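Local coordinates for TRAP solute Binding Protein (Uncultured marine bacterium, PDB 5I7I) that binds 3-hydroxybenzoate and probably delivers aromatic acids to the membrane part of a TRAP transporter, at residues A41-P46 and A140-A145; P208-P213 and Q272-F277. All coordinates share one frame; numbering follows the deposited sequence.

Contact 1 of 2, residues A41-P46 and A140-A145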
ATOM      1  N   ALA A  41       8.302  -3.793 -12.156  1.00  5.83           N
ATOM      2  CA  ALA A  41       8.456  -3.650 -13.597  1.00  7.34           C
ATOM      3  C   ALA A  41       8.012  -2.284 -14.101  1.00  8.10           C
ATOM      4  O   ALA A  41       8.564  -1.791 -15.090  1.00  9.39           O
ATOM      5  CB  ALA A  41       7.681  -4.754 -14.320  1.00  9.75           C
ATOM      6  N   LYS A  42       7.048  -1.648 -13.423  1.00  7.71           N
ATOM      7  CA  LYS A  42       6.454  -0.413 -13.912  1.00  6.96           C
ATOM      8  C   LYS A  42       6.615   0.748 -12.949  1.00  7.02           C
ATOM      9  O   LYS A  42       6.082   1.836 -13.205  1.00  7.93           O
ATOM     10  CB  LYS A  42       4.993  -0.639 -14.304  1.00  8.67           C
ATOM     11  CG  LYS A  42       4.874  -1.544 -15.533  1.00 10.56           C
ATOM     12  CD  LYS A  42       3.422  -1.740 -15.942  1.00 11.64           C
ATOM     13  CE  LYS A  42       3.308  -2.518 -17.265  1.00 16.72           C
ATOM     14  NZ  LYS A  42       4.086  -3.788 -17.241  1.00 19.21           N
ATOM     15  N   PHE A  43       7.374   0.568 -11.883  1.00  7.75           N
ATOM     16  CA  PHE A  43       7.669   1.671 -10.977  1.00  8.55           C
ATOM     17  C   PHE A  43       9.165   1.737 -10.703  1.00  7.04           C
ATOM     18  O   PHE A  43       9.829   2.677 -11.154  1.00  8.48           O
ATOM     19  CB  PHE A  43       6.817   1.654  -9.697  1.00  6.94           C
ATOM     20  CG  PHE A  43       7.151   2.774  -8.781  1.00  6.99           C
ATOM     21  CD1 PHE A  43       6.830   4.063  -9.107  1.00  6.65           C
ATOM     22  CD2 PHE A  43       7.877   2.544  -7.636  1.00  5.33           C
ATOM     23  CE1 PHE A  43       7.204   5.124  -8.267  1.00  7.73           C
ATOM     24  CE2 PHE A  43       8.261   3.595  -6.808  1.00  7.61           C
ATOM     25  CZ  PHE A  43       7.922   4.876  -7.132  1.00  8.09           C
ATOM     26  N   VAL A  44       9.729   0.748 -10.019  1.00  7.76           N
ATOM     27  CA  VAL A  44      11.138   0.844  -9.638  1.00  6.83           C
ATOM     28  C   VAL A  44      12.041   0.741 -10.860  1.00  7.28           C
ATOM     29  O   VAL A  44      13.041   1.462 -10.964  1.00  7.97           O
ATOM     30  CB  VAL A  44      11.491  -0.192  -8.567  1.00  6.67           C
ATOM     31  CG1 VAL A  44      13.008  -0.178  -8.288  1.00 10.22           C
ATOM     32  CG2 VAL A  44      10.701   0.090  -7.274  1.00  8.14           C
ATOM     33  N   LYS A  45      11.703  -0.123 -11.815  1.00  7.90           N
ATOM     34  CA  LYS A  45      12.530  -0.236 -13.013  1.00  8.38           C
ATOM     35  C   LYS A  45      12.583   1.075 -13.775  1.00  9.00           C
ATOM     36  O   LYS A  45      13.692   1.565 -14.040  1.00  9.45           O
ATOM     37  CB  LYS A  45      12.059  -1.411 -13.870  1.00 11.12           C
ATOM     38  CG  LYS A  45      12.741  -1.486 -15.236  1.00 13.73           C
ATOM     39  CD  LYS A  45      12.321  -2.739 -15.987  1.00 13.45           C
ATOM     40  CE  LYS A  45      12.981  -2.855 -17.353  1.00 14.16           C
ATOM     41  NZ  LYS A  45      12.459  -1.858 -18.319  1.00 19.25           N
ATOM     42  N   PRO A  46      11.472   1.709 -14.137  1.00  9.33           N
ATOM     43  CA  PRO A  46      11.598   3.008 -14.812  1.00  9.88           C
ATOM     44  C   PRO A  46      12.198   4.100 -13.948  1.00  9.78           C
ATOM     45  O   PRO A  46      12.904   4.972 -14.479  1.00 10.41           O
ATOM     46  CB  PRO A  46      10.168   3.325 -15.282  1.00 13.34           C
ATOM     47  CG  PRO A  46       9.278   2.381 -14.505  1.00 13.07           C
ATOM     48  CD  PRO A  46      10.093   1.188 -14.160  1.00 11.66           C
ATOM     49  N   ALA A 140       9.574   8.254  -1.595  1.00  5.98           N
ATOM     50  CA  ALA A 140       8.171   8.642  -1.651  1.00  6.05           C
ATOM     51  C   ALA A 140       7.388   7.726  -0.747  1.00  7.29           C
ATOM     52  O   ALA A 140       7.759   6.568  -0.546  1.00  6.98           O
ATOM     53  CB  ALA A 140       7.608   8.536  -3.069  1.00  6.66           C
ATOM     54  N   VAL A 141       6.301   8.260  -0.203  1.00  6.84           N
ATOM     55  CA  VAL A 141       5.254   7.473   0.429  1.00  5.80           C
ATOM     56  C   VAL A 141       3.989   7.660  -0.391  1.00  6.01           C
ATOM     57  O   VAL A 141       3.660   8.785  -0.787  1.00  7.59           O
ATOM     58  CB  VAL A 141       5.036   7.922   1.881  1.00  6.22           C
ATOM     59  CG1 VAL A 141       3.946   7.096   2.551  1.00  8.19           C
ATOM     60  CG2 VAL A 141       6.330   7.804   2.670  1.00  8.08           C
ATOM     61  N   PHE A 142       3.330   6.550  -0.712  1.00  5.90           N
ATOM     62  CA  PHE A 142       2.179   6.566  -1.603  1.00  5.83           C
ATOM     63  C   PHE A 142       1.334   5.335  -1.299  1.00  6.13           C
ATOM     64  O   PHE A 142       1.567   4.645  -0.304  1.00  6.50           O
ATOM     65  CB  PHE A 142       2.614   6.701  -3.064  1.00  6.96           C
ATOM     66  CG  PHE A 142       3.571   5.654  -3.567  1.00  6.36           C
ATOM     67  CD1 PHE A 142       4.946   5.840  -3.467  1.00  6.77           C
ATOM     68  CD2 PHE A 142       3.105   4.510  -4.192  1.00  5.89           C
ATOM     69  CE1 PHE A 142       5.819   4.917  -3.995  1.00  7.50           C
ATOM     70  CE2 PHE A 142       3.981   3.587  -4.724  1.00  7.50           C
ATOM     71  CZ  PHE A 142       5.336   3.793  -4.608  1.00  7.12           C
ATOM     72  N   CYS A 143       0.326   5.060  -2.125  1.00  5.22           N
ATOM     73  CA  CYS A 143      -0.600   3.990  -1.796  1.00  6.25           C
ATOM     74  C   CYS A 143      -1.229   3.461  -3.068  1.00  5.88           C
ATOM     75  O   CYS A 143      -1.116   4.061  -4.137  1.00  6.90           O
ATOM     76  CB  CYS A 143      -1.666   4.471  -0.809  1.00  6.52           C
ATOM     77  SG  CYS A 143      -2.704   5.801  -1.434  1.00  7.20           S
ATOM     78  N   HIS A 144      -1.943   2.352  -2.924  1.00  6.41           N
ATOM     79  CA  HIS A 144      -2.662   1.758  -4.035  1.00  5.92           C
ATOM     80  C   HIS A 144      -4.059   2.373  -4.171  1.00  5.57           C
ATOM     81  O   HIS A 144      -4.580   3.031  -3.268  1.00  6.46           O
ATOM     82  CB  HIS A 144      -2.696   0.225  -3.925  1.00  5.75           C
ATOM     83  CG  HIS A 144      -3.267  -0.349  -2.654  1.00  6.13           C
ATOM     84  ND1 HIS A 144      -4.619  -0.367  -2.372  1.00  6.28           N
ATOM     85  CD2 HIS A 144      -2.670  -1.039  -1.646  1.00  7.80           C
ATOM     86  CE1 HIS A 144      -4.821  -1.012  -1.233  1.00  5.95           C
ATOM     87  NE2 HIS A 144      -3.660  -1.446  -0.780  1.00  7.23           N
ATOM     88  N   ALA A 145      -4.661   2.186  -5.333  1.00  6.10           N
ATOM     89  CA  ALA A 145      -6.069   2.528  -5.474  1.00  7.02           C
ATOM     90  C   ALA A 145      -6.879   1.710  -4.475  1.00  5.53           C
ATOM     91  O   ALA A 145      -6.440   0.655  -4.034  1.00  5.90           O
ATOM     92  CB  ALA A 145      -6.523   2.228  -6.896  1.00  7.91           C
TER
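F43 and F142 meet as a T-shaped (edge-to-face) pair, a worked example of how one aromatic pair can join a helical segment to a strand. The edge of F142 is directed at one face of F43, with the ring centroids 5.0 Å apart and the planes inclined at 61°. F142 CZ stands 3.6 Å above the F43 ring plane, offset toward the rim, and the nearest atom to it across the contact is F43 CE2, at 3.7 Å. With CG anti to the backbone N (chi1 179°), F43 extends from helix 38-54 to meet F142, which approaches from the opposite direction off strand 136-143. This tight part is wholly buried, and W274 packs against both rings. The solvent side of the helix is quite different: K45 is exposed, and its NZ forms a salt bridge with E49. An alanine in place of F43 is likely to open a gap above the edge of F142 and deprive that ring of one of its aromatic partners. No hydrogen bond joins the two segments, so their association here rests on dispersion and on the weak electrostatics of ring C-H groups turned toward a pi face.

Contact 2 of 2, residues P208-P213 and Q272-F277. With 3HB (3-hydroxybenzoic acid), chain C.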
ATOM      1  N   PRO A 208      -6.081  -4.474  -3.845  1.00  5.54           N
ATOM      2  CA  PRO A 208      -6.488  -3.837  -5.095  1.00  5.53           C
ATOM      3  C   PRO A 208      -6.320  -4.824  -6.241  1.00  5.31           C
ATOM      4  O   PRO A 208      -5.713  -5.882  -6.102  1.00  7.00           O
ATOM      5  CB  PRO A 208      -5.521  -2.660  -5.220  1.00  5.60           C
ATOM      6  CG  PRO A 208      -4.264  -3.192  -4.580  1.00  7.33           C
ATOM      7  CD  PRO A 208      -4.710  -4.083  -3.449  1.00  6.14           C
ATOM      8  N   TRP A 209      -6.865  -4.475  -7.401  1.00  5.72           N
ATOM      9  CA  TRP A 209      -6.714  -5.360  -8.555  1.00  7.06           C
ATOM     10  C   TRP A 209      -5.250  -5.540  -8.938  1.00  7.69           C
ATOM     11  O   TRP A 209      -4.863  -6.618  -9.390  1.00  7.07           O
ATOM     12  CB  TRP A 209      -7.453  -4.793  -9.756  1.00  6.03           C
ATOM     13  CG  TRP A 209      -8.929  -4.663  -9.688  1.00  5.81           C
ATOM     14  CD1 TRP A 209      -9.645  -3.496  -9.706  1.00  7.62           C
ATOM     15  CD2 TRP A 209      -9.894  -5.721  -9.680  1.00  7.52           C
ATOM     16  NE1 TRP A 209     -10.984  -3.762  -9.699  1.00  7.22           N
ATOM     17  CE2 TRP A 209     -11.167  -5.118  -9.689  1.00  7.56           C
ATOM     18  CE3 TRP A 209      -9.810  -7.114  -9.689  1.00  7.03           C
ATOM     19  CZ2 TRP A 209     -12.337  -5.860  -9.697  1.00  8.93           C
ATOM     20  CZ3 TRP A 209     -10.968  -7.842  -9.707  1.00  7.02           C
ATOM     21  CH2 TRP A 209     -12.223  -7.215  -9.712  1.00  8.52           C
ATOM     22  N   GLU A 210      -4.434  -4.480  -8.821  1.00  5.44           N
ATOM     23  CA  GLU A 210      -3.169  -4.419  -9.562  1.00  6.81           C
ATOM     24  C   GLU A 210      -2.201  -5.508  -9.155  1.00  7.08           C
ATOM     25  O   GLU A 210      -1.391  -5.943  -9.980  1.00  7.06           O
ATOM     26  CB  GLU A 210      -2.509  -3.046  -9.378  1.00  7.99           C
ATOM     27  CG  GLU A 210      -2.011  -2.749  -7.957  1.00  5.98           C
ATOM     28  CD  GLU A 210      -0.559  -3.122  -7.707  1.00  6.49           C
ATOM     29  OE1 GLU A 210      -0.126  -3.042  -6.530  1.00  7.56           O
ATOM     30  OE2 GLU A 210       0.165  -3.486  -8.666  1.00  7.13           O
ATOM     31  N   ILE A 211      -2.247  -5.942  -7.891  1.00  6.92           N
ATOM     32  CA  ILE A 211      -1.301  -6.937  -7.376  1.00  6.83           C
ATOM     33  C   ILE A 211      -1.729  -8.352  -7.725  1.00  7.05           C
ATOM     34  O   ILE A 211      -0.923  -9.279  -7.620  1.00  8.77           O
ATOM     35  CB  ILE A 211      -1.092  -6.738  -5.849  1.00  6.15           C
ATOM     36  CG1 ILE A 211       0.107  -7.534  -5.323  1.00  7.84           C
ATOM     37  CG2 ILE A 211      -2.350  -7.082  -5.082  1.00  7.10           C
ATOM     38  CD1 ILE A 211       1.435  -7.159  -5.953  1.00  9.61           C
ATOM     39  N   MET A 212      -2.976  -8.548  -8.146  1.00  6.55           N
ATOM     40  CA  MET A 212      -3.521  -9.903  -8.193  1.00  6.02           C
ATOM     41  C   MET A 212      -2.881 -10.750  -9.273  1.00  5.86           C
ATOM     42  O   MET A 212      -2.563 -11.922  -9.002  1.00  7.39           O
ATOM     43  CB  MET A 212      -5.038  -9.854  -8.342  1.00  6.58           C
ATOM     44  CG  MET A 212      -5.712  -9.304  -7.121  1.00  7.54           C
ATOM     45  SD  MET A 212      -7.488  -9.110  -7.267  1.00  8.00           S
ATOM     46  CE  MET A 212      -8.042 -10.797  -7.370  1.00  9.60           C
ATOM     47  N   PRO A 213      -2.690 -10.268 -10.497  1.00  7.52           N
ATOM     48  CA  PRO A 213      -2.214 -11.187 -11.541  1.00  7.82           C
ATOM     49  C   PRO A 213      -0.815 -11.697 -11.278  1.00  8.58           C
ATOM     50  O   PRO A 213      -0.472 -12.797 -11.729  1.00 10.71           O
ATOM     51  CB  PRO A 213      -2.311 -10.344 -12.816  1.00  9.71           C
ATOM     52  CG  PRO A 213      -3.392  -9.334 -12.506  1.00  9.16           C
ATOM     53  CD  PRO A 213      -3.139  -8.982 -11.064  1.00  7.84           C
ATOM     54  N   GLN A 272      -0.692   8.164  -9.620  1.00  6.41           N
ATOM     55  CA  GLN A 272      -1.260   8.079 -10.963  1.00  6.60           C
ATOM     56  C   GLN A 272      -1.003   6.710 -11.572  1.00  6.85           C
ATOM     57  O   GLN A 272      -1.893   6.097 -12.167  1.00  6.45           O
ATOM     58  CB  GLN A 272      -0.667   9.183 -11.841  1.00  6.97           C
ATOM     59  CG  GLN A 272      -1.124  10.575 -11.411  1.00 10.33           C
ATOM     60  CD  GLN A 272      -0.370  11.684 -12.108  1.00 12.88           C
ATOM     61  OE1 GLN A 272       0.786  11.518 -12.492  1.00 12.86           O
ATOM     62  NE2 GLN A 272      -1.023  12.816 -12.287  1.00 14.40           N
ATOM     63  N   LEU A 273       0.217   6.215 -11.426  1.00  6.27           N
ATOM     64  CA  LEU A 273       0.528   4.886 -11.937  1.00  6.75           C
ATOM     65  C   LEU A 273      -0.344   3.832 -11.285  1.00  6.67           C
ATOM     66  O   LEU A 273      -0.849   2.937 -11.965  1.00  6.01           O
ATOM     67  CB  LEU A 273       1.991   4.560 -11.698  1.00  6.58           C
ATOM     68  CG  LEU A 273       2.986   5.224 -12.638  1.00  7.46           C
ATOM     69  CD1 LEU A 273       4.369   5.155 -12.054  1.00  8.30           C
ATOM     70  CD2 LEU A 273       2.943   4.570 -14.005  1.00  8.74           C
ATOM     71  N   TRP A 274      -0.496   3.896  -9.955  1.00  6.18           N
ATOM     72  CA  TRP A 274      -1.251   2.853  -9.266  1.00  6.08           C
ATOM     73  C   TRP A 274      -2.734   2.896  -9.627  1.00  6.15           C
ATOM     74  O   TRP A 274      -3.375   1.842  -9.707  1.00  7.14           O
ATOM     75  CB  TRP A 274      -1.010   2.878  -7.751  1.00  5.53           C
ATOM     76  CG  TRP A 274      -0.101   1.753  -7.349  1.00  6.01           C
ATOM     77  CD1 TRP A 274      -0.485   0.538  -6.892  1.00  6.23           C
ATOM     78  CD2 TRP A 274       1.329   1.725  -7.436  1.00  5.53           C
ATOM     79  NE1 TRP A 274       0.614  -0.253  -6.672  1.00  5.52           N
ATOM     80  CE2 TRP A 274       1.742   0.454  -6.992  1.00  5.55           C
ATOM     81  CE3 TRP A 274       2.301   2.646  -7.844  1.00  6.04           C
ATOM     82  CZ2 TRP A 274       3.090   0.085  -6.932  1.00  6.85           C
ATOM     83  CZ3 TRP A 274       3.639   2.281  -7.770  1.00  5.68           C
ATOM     84  CH2 TRP A 274       4.017   1.014  -7.324  1.00  5.88           C
ATOM     85  N   ASP A 275      -3.296   4.079  -9.887  1.00  6.54           N
ATOM     86  CA  ASP A 275      -4.652   4.128 -10.414  1.00  6.57           C
ATOM     87  C   ASP A 275      -4.711   3.417 -11.759  1.00  7.11           C
ATOM     88  O   ASP A 275      -5.623   2.627 -12.029  1.00  7.87           O
ATOM     89  CB  ASP A 275      -5.101   5.583 -10.553  1.00  6.67           C
ATOM     90  CG  ASP A 275      -5.442   6.242  -9.219  1.00  6.74           C
ATOM     91  OD1 ASP A 275      -5.995   5.545  -8.345  1.00  7.61           O
ATOM     92  OD2 ASP A 275      -5.168   7.447  -9.071  1.00  7.33           O
ATOM     93  N   GLY A 276      -3.746   3.698 -12.628  1.00  6.28           N
ATOM     94  CA  GLY A 276      -3.746   3.061 -13.933  1.00  6.52           C
ATOM     95  C   GLY A 276      -3.556   1.560 -13.864  1.00  6.59           C
ATOM     96  O   GLY A 276      -4.074   0.817 -14.713  1.00  7.55           O
ATOM     97  N   PHE A 277      -2.763   1.083 -12.898  1.00  6.19           N
ATOM     98  CA  PHE A 277      -2.485  -0.345 -12.841  1.00  6.70           C
ATOM     99  C   PHE A 277      -3.745  -1.161 -12.575  1.00  7.84           C
ATOM    100  O   PHE A 277      -3.791  -2.354 -12.919  1.00  7.93           O
ATOM    101  CB  PHE A 277      -1.489  -0.677 -11.734  1.00  6.80           C
ATOM    102  CG  PHE A 277      -0.090  -0.109 -11.897  1.00  6.82           C
ATOM    103  CD1 PHE A 277       0.496   0.145 -13.128  1.00  7.11           C
ATOM    104  CD2 PHE A 277       0.655   0.125 -10.759  1.00  7.59           C
ATOM    105  CE1 PHE A 277       1.791   0.637 -13.197  1.00  7.23           C
ATOM    106  CE2 PHE A 277       1.926   0.617 -10.829  1.00  6.53           C
ATOM    107  CZ  PHE A 277       2.505   0.870 -12.049  1.00  8.75           C
TER
HETATM  108  C1' 3HB C 401      -0.886  -6.033  -0.048  1.00  6.71           C
HETATM  109  O1' 3HB C 401      -2.138  -6.034   0.077  1.00  6.21           O
HETATM  110  O2' 3HB C 401      -0.162  -6.569   0.831  1.00  6.74           O
HETATM  111  C1  3HB C 401      -0.234  -5.446  -1.293  1.00  5.35           C
HETATM  112  C2  3HB C 401      -1.013  -4.715  -2.188  1.00  6.65           C
HETATM  113  C3  3HB C 401      -0.446  -4.185  -3.321  1.00  6.31           C
HETATM  114  C4  3HB C 401       0.880  -4.394  -3.592  1.00  5.94           C
HETATM  115  C5  3HB C 401       1.663  -5.119  -2.698  1.00  6.92           C
HETATM  116  C6  3HB C 401       1.111  -5.651  -1.551  1.00  6.66           C
HETATM  117  O3  3HB C 401      -1.233  -3.464  -4.190  1.00  7.59           O
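The indole of W274 has E210 OE1 at its NE1 edge, near the ring plane, and the O3 hydroxyl of 3-hydroxybenzoate lies at that edge as well. One indole face is taken by F277, whose CE2 sits 3.5 Å above the plane over its centre. F277 in turn has L273 O above one of its faces and W274 CE2 in plane at its edge. These rings belong to helix 264-287, which in this family 7 solute-binding protein, a two-domain fold with the ligand held in the intervening cleft, stands behind the pocket, with W274 as a second-shell residue that helps position E210.

E210 is where protein and ligand chemistry converge. Its OE1 receives the ligand O3 hydroxyl at 2.6 Å. The same oxygen accepts W274 NE1 at 2.9 Å, through a bond that is bent (148°) and weak. Carboxylate and indole planes are nearly perpendicular, 79° apart. The other oxygen, OE2, is hydrogen-bonded to N38, so three donors serve the buried group, which would probably favour its ionised form. A bend in the chain at chi2 (92°) helps bring the carboxylate to this position, while at its base E210 CB packs against F277 CB at 3.5 Å. The backbone is held too: the amides of W209 and E210 both bond to the carboxylate of E278, the next residue of the helix after F277.

The ligand gains shape recognition from the same loop. I211 lies against one face of the benzoate ring, with CG1 and CD1 near C4, whereas Y94 and R168 supply further hydrogen bonds. On the proline side, P208 CG comes within 3.1 Å of ligand O3.

In the fold
Both contacts are buried, their centres 10 Å apart, yet they differ in chemistry according to place. Contact 1 is an apolar join between helix 38-54 and an edge strand of the five-stranded sheet; contact 2 pairs a loop after strand 204-207 of the six-stranded sheet with helix 264-287, and there a carboxylate and a bound ligand bring polarity into the interior. They share no segment but touch directly: F142 CE2 lies 3.3 Å from W274 CZ3, and K42 CB packs on F277 CE1 at 3.6 Å. The aromatic core thus continues from contact 1 through W274 to the layer behind the pocket, while H144 and P208, pocket residues from one contact each, also pack together.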